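Local atomic coordinates of alginate biosynthesis protein AlgX (Pseudomonas aeruginosa, PDB entry 4KNC), a protein that protects the exopolysaccharide alginate from degradation as it crosses the periplasm and takes part in its O-acetylation. Residues F215-V220 with F254-S259; I237-T242 with Y249-F254; E165-V170 with I293-F298. One frame throughout, in Å; residues are numbered along the deposited sequence.

Contact 1: F215-V220 with F254-S259; sequences FETEPV and FLEEFS
Thr217 and Phe254 mark the point where strand 215-220 and helix 254-259 lie nearest, with CA atoms 7.1 Å apart and segment axes that approach to 8.4 Å and run at 45° to each other. The apolar part centres on a pair of phenylalanines. Phe254 turns an edge toward the face of Phe215 in an offset edge-to-face stack, with ring centroids 5.6 Å apart and planes inclined at 63°. Because the edge is displaced, Phe254 CZ touches the root of the other side chain, 3.6 Å from Phe215 CB. The CA-CB bond of Phe254 does not aim at the strand; with CG anti to the carbonyl carbon, chi1 -63°, the ring swings back toward the start of the helix and there reaches Phe215.

Thr217 shows how one residue can serve two chemistries. Its CG2 methyl packs 3.9 Å from Glu256 OE1, whereas OG1 hydrogen-bonds to Ser183 OG and Asn250 ND2 and probably also to Gly253 O. Ser183 OG also bonds to Glu257 OE1, so that one hydroxyl bridges strand and helix indirectly. That same carboxylate oxygen lies in the plane of the Phe254 ring at its edge, while Glu256 OE2 is engaged by Ile263 N.

Strand 210-220 pairs antiparallel with strand 180-191, through backbone bonds of Glu216 with Lys184 and Glu218 with Glu182. Helix 251-259 packs against both this two-stranded sheet and helix 153-169, on which Phe254 meets Arg157 and Ala160, and Phe258 meets Lys161 and Ala164.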
loop_
_atom_site.group_PDB
_atom_site.type_symbol
_atom_site.label_atom_id
_atom_site.label_comp_id
_atom_site.label_asym_id
_atom_site.label_seq_id
_atom_site.Cartn_x
_atom_site.Cartn_y
_atom_site.Cartn_z
ATOM N N PHE A 215 0.628 -14.232 -17.972
ATOM C CA PHE A 215 -0.701 -14.843 -17.879
ATOM C C PHE A 215 -1.838 -13.833 -17.811
ATOM O O PHE A 215 -1.688 -12.739 -17.270
ATOM C CB PHE A 215 -0.792 -15.747 -16.639
ATOM C CG PHE A 215 0.121 -16.943 -16.696
ATOM C CD1 PHE A 215 1.439 -16.846 -16.285
ATOM C CD2 PHE A 215 -0.334 -18.156 -17.173
ATOM C CE1 PHE A 215 2.279 -17.934 -16.342
ATOM C CE2 PHE A 215 0.505 -19.256 -17.237
ATOM C CZ PHE A 215 1.810 -19.146 -16.818
ATOM N N GLU A 216 -2.988 -14.235 -18.339
ATOM C CA GLU A 216 -4.237 -13.513 -18.116
ATOM C C GLU A 216 -5.356 -14.464 -17.676
ATOM O O GLU A 216 -5.314 -15.668 -17.960
ATOM C CB GLU A 216 -4.641 -12.732 -19.362
ATOM C CG GLU A 216 -3.663 -11.605 -19.682
ATOM C CD GLU A 216 -4.086 -10.781 -20.875
ATOM O OE1 GLU A 216 -5.055 -11.174 -21.564
ATOM O OE2 GLU A 216 -3.440 -9.738 -21.123
ATOM N N THR A 217 -6.343 -13.918 -16.973
ATOM C CA THR A 217 -7.429 -14.719 -16.427
ATOM C C THR A 217 -8.771 -14.217 -16.947
ATOM O O THR A 217 -9.012 -13.012 -16.996
ATOM C CB THR A 217 -7.435 -14.662 -14.892
ATOM O OG1 THR A 217 -6.169 -15.113 -14.383
ATOM C CG2 THR A 217 -8.553 -15.522 -14.327
ATOM N N GLU A 218 -9.624 -15.148 -17.355
ATOM C CA GLU A 218 -10.946 -14.821 -17.891
ATOM C C GLU A 218 -12.028 -15.684 -17.240
ATOM O O GLU A 218 -11.793 -16.847 -16.875
ATOM C CB GLU A 218 -11.000 -15.041 -19.408
ATOM C CG GLU A 218 -9.973 -14.260 -20.211
ATOM C CD GLU A 218 -10.256 -12.766 -20.243
ATOM O OE1 GLU A 218 -9.279 -11.978 -20.205
ATOM O OE2 GLU A 218 -11.446 -12.381 -20.318
ATOM N N PRO A 219 -13.229 -15.115 -17.085
ATOM C CA PRO A 219 -14.362 -15.951 -16.684
ATOM C C PRO A 219 -14.734 -16.908 -17.805
ATOM O O PRO A 219 -14.660 -16.545 -18.981
ATOM C CB PRO A 219 -15.486 -14.936 -16.453
ATOM C CG PRO A 219 -15.058 -13.685 -17.186
ATOM C CD PRO A 219 -13.569 -13.681 -17.153
ATOM N N VAL A 220 -15.111 -18.130 -17.441
ATOM C CA VAL A 220 -15.584 -19.115 -18.405
ATOM C C VAL A 220 -16.900 -19.725 -17.938
ATOM O O VAL A 220 -17.330 -19.497 -16.804
ATOM C CB VAL A 220 -14.556 -20.234 -18.624
ATOM C CG1 VAL A 220 -13.381 -19.711 -19.429
ATOM C CG2 VAL A 220 -14.098 -20.807 -17.288
ATOM N N PHE A 254 -4.878 -14.649 -10.699
ATOM C CA PHE A 254 -4.689 -15.911 -9.989
ATOM C C PHE A 254 -5.568 -15.976 -8.734
ATOM O O PHE A 254 -6.082 -17.037 -8.390
ATOM C CB PHE A 254 -3.219 -16.127 -9.650
ATOM C CG PHE A 254 -2.328 -16.244 -10.874
ATOM C CD1 PHE A 254 -2.628 -17.144 -11.888
ATOM C CD2 PHE A 254 -1.203 -15.442 -11.010
ATOM C CE1 PHE A 254 -1.809 -17.254 -13.019
ATOM C CE2 PHE A 254 -0.388 -15.539 -12.137
ATOM C CZ PHE A 254 -0.693 -16.450 -13.137
ATOM N N LEU A 255 -5.746 -14.843 -8.054
ATOM C CA LEU A 255 -6.681 -14.815 -6.937
ATOM C C LEU A 255 -8.070 -15.242 -7.394
ATOM O O LEU A 255 -8.723 -16.046 -6.726
ATOM C CB LEU A 255 -6.745 -13.440 -6.292
ATOM C CG LEU A 255 -5.531 -13.030 -5.452
ATOM C CD1 LEU A 255 -5.593 -11.544 -5.090
ATOM C CD2 LEU A 255 -5.438 -13.866 -4.190
ATOM N N GLU A 256 -8.530 -14.718 -8.528
ATOM C CA GLU A 256 -9.856 -15.114 -9.016
ATOM C C GLU A 256 -9.891 -16.599 -9.362
ATOM O O GLU A 256 -10.847 -17.295 -9.024
ATOM C CB GLU A 256 -10.271 -14.299 -10.234
ATOM C CG GLU A 256 -10.433 -12.812 -9.968
ATOM C CD GLU A 256 -10.533 -12.017 -11.248
ATOM O OE1 GLU A 256 -9.951 -12.472 -12.252
ATOM O OE2 GLU A 256 -11.193 -10.955 -11.251
ATOM N N GLU A 257 -8.842 -17.073 -10.027
ATOM C CA GLU A 257 -8.800 -18.455 -10.467
ATOM C C GLU A 257 -8.924 -19.384 -9.268
ATOM O O GLU A 257 -9.762 -20.279 -9.254
ATOM C CB GLU A 257 -7.514 -18.775 -11.243
ATOM C CG GLU A 257 -7.460 -20.240 -11.611
ATOM C CD GLU A 257 -6.163 -20.676 -12.250
ATOM O OE1 GLU A 257 -5.319 -19.809 -12.587
ATOM O OE2 GLU A 257 -5.997 -21.904 -12.411
ATOM N N PHE A 258 -8.112 -19.143 -8.248
ATOM C CA PHE A 258 -8.113 -20.031 -7.085
ATOM C C PHE A 258 -9.231 -19.790 -6.068
ATOM O O PHE A 258 -9.497 -20.661 -5.265
ATOM C CB PHE A 258 -6.751 -20.012 -6.390
ATOM C CG PHE A 258 -5.625 -20.419 -7.296
ATOM C CD1 PHE A 258 -5.630 -21.666 -7.901
ATOM C CD2 PHE A 258 -4.578 -19.557 -7.555
ATOM C CE1 PHE A 258 -4.599 -22.045 -8.744
ATOM C CE2 PHE A 258 -3.543 -19.932 -8.395
ATOM C CZ PHE A 258 -3.555 -21.176 -8.993
ATOM N N SER A 259 -9.876 -18.625 -6.095
ATOM C CA SER A 259 -10.942 -18.339 -5.127
ATOM C C SER A 259 -12.331 -18.487 -5.722
ATOM O O SER A 259 -13.275 -18.742 -4.998
ATOM C CB SER A 259 -10.809 -16.936 -4.531
ATOM O OG SER A 259 -11.235 -15.951 -5.464
#

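Contact 2: I237-T242 with Y249-F254; sequences IALVGT and YNFAGF
Leu239 carries the strand's whole share of this contact through a single methyl, CD2, which sits 3.9 Å from Ala252 CB and 4.1 Å from Phe251 CD2. The methyl approaches the Phe251 ring obliquely, and the two longer side chains cross at about a right angle. With CG of Leu239 anti to the backbone N, chi1 173°, the isobutyl group extends from the sheet toward the first turn of the helix. Ala252 offers only its CB here, and the CA atoms of Leu239 and Ala252 are 7.5 Å apart.

A second shell closes round this trio. Ile263 and Ile295, from the strands flanking 237-240, pack against Leu239; Ser245 touches both Leu239 and Phe251, and the Phe251 ring meets that of Trp151 at about 45°. The start of the helix is set by Asn250 at the N-cap position, whose carbonyl O accepts from Phe254 N at 3.0 Å. In its side chain, ND2 lies 3.5 Å above the plane of the Phe254 ring, over the centre. Just before it, Tyr249 stacks on His150, the inferred proton acceptor of the active site, and its OH bonds to Lys191 NZ.

Strand 237-240, helix 251-259 and strand 263-265 form a beta-alpha-beta unit, and the connection leaving the first strand bears Ser243, the inferred nucleophile, whose side chain is about 10 Å from that of Phe251. Across the contact itself no hydrogen bond forms. The contact thus rests on apolar, van der Waals packing of side chains, while directional bonding is left to the surrounding polar residues.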
loop_
_atom_site.group_PDB
_atom_site.type_symbol
_atom_site.label_atom_id
_atom_site.label_comp_id
_atom_site.label_asym_id
_atom_site.label_seq_id
_atom_site.Cartn_x
_atom_site.Cartn_y
_atom_site.Cartn_z
ATOM N N ILE A 237 -15.007 -8.290 -3.386
ATOM C CA ILE A 237 -13.614 -8.336 -2.933
ATOM C C ILE A 237 -12.763 -7.319 -3.701
ATOM O O ILE A 237 -12.793 -7.284 -4.927
ATOM C CB ILE A 237 -12.990 -9.741 -3.112
ATOM C CG1 ILE A 237 -13.871 -10.814 -2.452
ATOM C CG2 ILE A 237 -11.579 -9.759 -2.530
ATOM C CD1 ILE A 237 -13.257 -12.215 -2.466
ATOM N N ALA A 238 -12.018 -6.497 -2.969
ATOM C CA ALA A 238 -11.198 -5.447 -3.557
ATOM C C ALA A 238 -9.756 -5.645 -3.158
ATOM O O ALA A 238 -9.463 -6.075 -2.046
ATOM C CB ALA A 238 -11.679 -4.082 -3.095
ATOM N N LEU A 239 -8.859 -5.327 -4.080
ATOM C CA LEU A 239 -7.439 -5.485 -3.869
ATOM C C LEU A 239 -6.774 -4.122 -3.941
ATOM O O LEU A 239 -6.938 -3.391 -4.922
ATOM C CB LEU A 239 -6.859 -6.408 -4.941
ATOM C CG LEU A 239 -5.341 -6.578 -5.000
ATOM C CD1 LEU A 239 -4.775 -7.092 -3.680
ATOM C CD2 LEU A 239 -4.981 -7.508 -6.145
ATOM N N VAL A 240 -6.035 -3.772 -2.898
ATOM C CA VAL A 240 -5.230 -2.561 -2.926
ATOM C C VAL A 240 -3.785 -2.983 -2.710
ATOM O O VAL A 240 -3.521 -3.914 -1.947
ATOM C CB VAL A 240 -5.701 -1.502 -1.893
ATOM C CG1 VAL A 240 -7.044 -0.932 -2.321
ATOM C CG2 VAL A 240 -5.782 -2.090 -0.479
ATOM N N GLY A 241 -2.858 -2.339 -3.415
ATOM C CA GLY A 241 -1.497 -2.835 -3.457
ATOM C C GLY A 241 -0.543 -2.021 -4.301
ATOM O O GLY A 241 -0.832 -0.884 -4.658
ATOM N N THR A 242 0.598 -2.624 -4.616
ATOM C CA THR A 242 1.694 -1.940 -5.283
ATOM C C THR A 242 1.789 -2.384 -6.737
ATOM O O THR A 242 0.872 -3.029 -7.259
ATOM C CB THR A 242 3.010 -2.302 -4.602
ATOM O OG1 THR A 242 3.277 -3.698 -4.814
ATOM C CG2 THR A 242 2.920 -2.017 -3.089
ATOM N N TYR A 249 1.830 -9.141 -13.680
ATOM C CA TYR A 249 2.160 -10.343 -12.929
ATOM C C TYR A 249 0.916 -11.166 -12.653
ATOM O O TYR A 249 1.017 -12.302 -12.206
ATOM C CB TYR A 249 2.908 -10.008 -11.635
ATOM C CG TYR A 249 3.961 -8.959 -11.862
ATOM C CD1 TYR A 249 5.143 -9.268 -12.540
ATOM C CD2 TYR A 249 3.762 -7.651 -11.442
ATOM C CE1 TYR A 249 6.102 -8.306 -12.774
ATOM C CE2 TYR A 249 4.722 -6.674 -11.671
ATOM C CZ TYR A 249 5.887 -7.005 -12.334
ATOM O OH TYR A 249 6.837 -6.027 -12.565
ATOM N N ASN A 250 -0.248 -10.572 -12.913
ATOM C CA ASN A 250 -1.527 -11.271 -12.834
ATOM C C ASN A 250 -1.910 -11.816 -11.436
ATOM O O ASN A 250 -2.600 -12.824 -11.331
ATOM C CB ASN A 250 -1.608 -12.394 -13.886
ATOM C CG ASN A 250 -3.051 -12.839 -14.146
ATOM O OD1 ASN A 250 -3.918 -12.001 -14.356
ATOM N ND2 ASN A 250 -3.314 -14.156 -14.085
ATOM N N PHE A 251 -1.475 -11.143 -10.377
ATOM C CA PHE A 251 -1.811 -11.556 -9.011
ATOM C C PHE A 251 -3.328 -11.582 -8.800
ATOM O O PHE A 251 -3.869 -12.576 -8.301
ATOM C CB PHE A 251 -1.115 -10.652 -7.992
ATOM C CG PHE A 251 -1.395 -11.004 -6.541
ATOM C CD1 PHE A 251 -1.162 -12.285 -6.058
ATOM C CD2 PHE A 251 -1.834 -10.026 -5.651
ATOM C CE1 PHE A 251 -1.403 -12.597 -4.718
ATOM C CE2 PHE A 251 -2.061 -10.324 -4.302
ATOM C CZ PHE A 251 -1.853 -11.622 -3.841
ATOM N N ALA A 252 -4.021 -10.526 -9.216
ATOM C CA ALA A 252 -5.494 -10.509 -9.116
ATOM C C ALA A 252 -6.167 -11.650 -9.904
ATOM O O ALA A 252 -7.125 -12.262 -9.435
ATOM C CB ALA A 252 -6.042 -9.176 -9.562
ATOM N N GLY A 253 -5.660 -11.941 -11.100
ATOM C CA GLY A 253 -6.212 -13.017 -11.911
ATOM C C GLY A 253 -6.051 -14.386 -11.264
ATOM O O GLY A 253 -6.981 -15.202 -11.261
ATOM N N PHE A 254 -4.878 -14.649 -10.699
ATOM C CA PHE A 254 -4.689 -15.911 -9.989
ATOM C C PHE A 254 -5.568 -15.976 -8.734
ATOM O O PHE A 254 -6.082 -17.037 -8.390
ATOM C CB PHE A 254 -3.219 -16.127 -9.650
ATOM C CG PHE A 254 -2.328 -16.244 -10.874
ATOM C CD1 PHE A 254 -2.628 -17.144 -11.888
ATOM C CD2 PHE A 254 -1.203 -15.442 -11.010
ATOM C CE1 PHE A 254 -1.809 -17.254 -13.019
ATOM C CE2 PHE A 254 -0.388 -15.539 -12.137
ATOM C CZ PHE A 254 -0.693 -16.450 -13.137
#

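Contact 3: E165-V170 with I293-F298; sequences ETLKQV and ILIWEF
Val170 and Ile293 reach toward each other tip to tip, with Val170 CG1 3.7 Å from Ile293 CD1. Both torsions of Ile293 contribute: CG1 stands anti to the carbonyl carbon, chi1 -53°, and the chain then runs extended, chi2 -178°, so the terminal methyl is held out from the strand to meet the valine.

Leu167, three residues earlier and still in the helix, comes in differently. It crosses Ile295 at about a right angle, so that Ile295 CD1 lies against both branches of the leucine, 3.9 Å from Leu167 CD2 and 4.1 Å from Leu167 CD1. CD2 also touches the CG2 branch of Ile293, across which Leu167 passes at a slant. One methyl thus spans two alternate residues of the strand.

On the exposed flank of the helix, Lys168 NZ makes a salt bridge to Glu165 OE2 at 3.2 Å, meeting the carboxylate on its syn side. The alternate strand residues Leu294 and Trp296 point the other way and pack on helix 275-282. A parallel strand with helices against both faces is the layered alpha/beta/alpha architecture of SGNH hydrolases, the superfamily that this domain resembles.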
loop_
_atom_site.group_PDB
_atom_site.type_symbol
_atom_site.label_atom_id
_atom_site.label_comp_id
_atom_site.label_asym_id
_atom_site.label_seq_id
_atom_site.Cartn_x
_atom_site.Cartn_y
_atom_site.Cartn_z
ATOM N N GLU A 165 -6.815 -19.644 -0.170
ATOM C CA GLU A 165 -7.211 -20.468 0.978
ATOM C C GLU A 165 -7.615 -19.611 2.174
ATOM O O GLU A 165 -8.625 -19.894 2.809
ATOM C CB GLU A 165 -6.146 -21.496 1.342
ATOM C CG GLU A 165 -6.024 -22.568 0.267
ATOM C CD GLU A 165 -7.371 -23.214 -0.033
ATOM O OE1 GLU A 165 -7.940 -23.822 0.902
ATOM O OE2 GLU A 165 -7.867 -23.100 -1.183
ATOM N N THR A 166 -6.871 -18.542 2.464
ATOM C CA THR A 166 -7.339 -17.632 3.534
ATOM C C THR A 166 -8.709 -16.979 3.241
ATOM O O THR A 166 -9.567 -16.900 4.124
ATOM C CB THR A 166 -6.293 -16.544 3.881
ATOM O OG1 THR A 166 -5.174 -17.154 4.518
ATOM C CG2 THR A 166 -6.865 -15.501 4.826
ATOM N N LEU A 167 -8.919 -16.524 2.005
ATOM C CA LEU A 167 -10.176 -15.876 1.625
ATOM C C LEU A 167 -11.368 -16.775 1.922
ATOM O O LEU A 167 -12.404 -16.313 2.410
ATOM C CB LEU A 167 -10.189 -15.511 0.143
ATOM C CG LEU A 167 -9.169 -14.485 -0.323
ATOM C CD1 LEU A 167 -9.351 -14.227 -1.813
ATOM C CD2 LEU A 167 -9.327 -13.193 0.487
ATOM N N LYS A 168 -11.213 -18.060 1.625
ATOM C CA LYS A 168 -12.289 -19.005 1.892
ATOM C C LYS A 168 -12.685 -19.101 3.371
ATOM O O LYS A 168 -13.801 -19.505 3.675
ATOM C CB LYS A 168 -11.952 -20.387 1.319
ATOM C CG LYS A 168 -11.975 -20.412 -0.216
ATOM C CD LYS A 168 -11.440 -21.731 -0.757
ATOM C CE LYS A 168 -11.449 -21.767 -2.277
ATOM N NZ LYS A 168 -10.668 -22.942 -2.790
ATOM N N GLN A 169 -11.791 -18.719 4.282
ATOM C CA GLN A 169 -12.090 -18.756 5.725
ATOM C C GLN A 169 -12.817 -17.502 6.212
ATOM O O GLN A 169 -13.351 -17.469 7.328
ATOM C CB GLN A 169 -10.802 -18.893 6.554
ATOM C CG GLN A 169 -9.992 -20.174 6.329
ATOM C CD GLN A 169 -8.563 -20.054 6.852
ATOM O OE1 GLN A 169 -8.184 -19.039 7.449
ATOM N NE2 GLN A 169 -7.758 -21.083 6.612
ATOM N N VAL A 170 -12.812 -16.459 5.394
ATOM C CA VAL A 170 -13.313 -15.160 5.832
ATOM C C VAL A 170 -14.834 -15.158 5.981
ATOM O O VAL A 170 -15.546 -15.559 5.066
ATOM C CB VAL A 170 -12.844 -14.027 4.882
ATOM C CG1 VAL A 170 -13.345 -12.682 5.348
ATOM C CG2 VAL A 170 -11.335 -14.007 4.805
ATOM N N ILE A 293 -14.723 -7.867 1.601
ATOM C CA ILE A 293 -13.334 -8.214 1.872
ATOM C C ILE A 293 -12.383 -7.241 1.156
ATOM O O ILE A 293 -12.555 -6.926 -0.027
ATOM C CB ILE A 293 -13.007 -9.673 1.442
ATOM C CG1 ILE A 293 -14.001 -10.668 2.050
ATOM C CG2 ILE A 293 -11.563 -10.046 1.816
ATOM C CD1 ILE A 293 -13.708 -12.111 1.702
ATOM N N LEU A 294 -11.399 -6.759 1.896
ATOM C CA LEU A 294 -10.381 -5.865 1.364
ATOM C C LEU A 294 -9.030 -6.546 1.512
ATOM O O LEU A 294 -8.605 -6.857 2.629
ATOM C CB LEU A 294 -10.386 -4.537 2.134
ATOM C CG LEU A 294 -9.339 -3.477 1.756
ATOM C CD1 LEU A 294 -9.495 -3.048 0.306
ATOM C CD2 LEU A 294 -9.460 -2.271 2.681
ATOM N N ILE A 295 -8.369 -6.801 0.392
ATOM C CA ILE A 295 -7.038 -7.396 0.414
ATOM C C ILE A 295 -5.964 -6.311 0.237
ATOM O O ILE A 295 -6.028 -5.505 -0.685
ATOM C CB ILE A 295 -6.883 -8.425 -0.720
ATOM C CG1 ILE A 295 -7.980 -9.487 -0.639
ATOM C CG2 ILE A 295 -5.506 -9.087 -0.674
ATOM C CD1 ILE A 295 -8.020 -10.353 -1.875
ATOM N N TRP A 296 -4.962 -6.313 1.106
ATOM C CA TRP A 296 -3.979 -5.241 1.123
ATOM C C TRP A 296 -2.580 -5.817 1.017
ATOM O O TRP A 296 -2.114 -6.502 1.919
ATOM C CB TRP A 296 -4.147 -4.410 2.402
ATOM C CG TRP A 296 -3.245 -3.204 2.522
ATOM C CD1 TRP A 296 -2.478 -2.626 1.541
ATOM C CD2 TRP A 296 -3.008 -2.448 3.713
ATOM N NE1 TRP A 296 -1.787 -1.540 2.058
ATOM C CE2 TRP A 296 -2.089 -1.421 3.387
ATOM C CE3 TRP A 296 -3.471 -2.544 5.025
ATOM C CZ2 TRP A 296 -1.640 -0.499 4.330
ATOM C CZ3 TRP A 296 -3.028 -1.620 5.961
ATOM C CH2 TRP A 296 -2.125 -0.616 5.608
ATOM N N GLU A 297 -1.919 -5.527 -0.101
ATOM C CA GLU A 297 -0.622 -6.107 -0.422
ATOM C C GLU A 297 0.509 -5.072 -0.368
ATOM O O GLU A 297 0.417 -4.003 -0.977
ATOM C CB GLU A 297 -0.674 -6.758 -1.810
ATOM C CG GLU A 297 0.700 -7.103 -2.396
ATOM C CD GLU A 297 1.302 -5.957 -3.244
ATOM O OE1 GLU A 297 2.449 -5.553 -2.954
ATOM O OE2 GLU A 297 0.639 -5.466 -4.192
ATOM N N PHE A 298 1.569 -5.402 0.366
ATOM C CA PHE A 298 2.777 -4.579 0.423
ATOM C C PHE A 298 3.959 -5.419 0.913
ATOM O O PHE A 298 3.771 -6.535 1.412
ATOM C CB PHE A 298 2.566 -3.357 1.323
ATOM C CG PHE A 298 2.071 -3.690 2.702
ATOM C CD1 PHE A 298 0.709 -3.807 2.955
ATOM C CD2 PHE A 298 2.965 -3.889 3.751
ATOM C CE1 PHE A 298 0.236 -4.128 4.231
ATOM C CE2 PHE A 298 2.505 -4.207 5.030
ATOM C CZ PHE A 298 1.132 -4.326 5.268
#

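Contacts 2 and 3 are buried and belong to one parallel sheet: strands 237-240 and 293-298 are neighbours, joined by Ala238 O and Ile295 N at 2.8 Å, and each meets a helix through apolar packing, with an aromatic ring taking part in contact 2. Contact 1 lies farther from the centre of the chain and is only partly buried; there aromatic stacking is mixed with carboxylates and hydroxyls. Contacts 1 and 2 both use helix 251-259: Phe251 and Ala252 meet the central sheet, and Phe254 and Glu256 meet strand 210-220, so the helix bridges the two. Contact 3 brings in helix 153-169 beside it, Leu167 CD1 lying 4.1 Å from Ser259 CB.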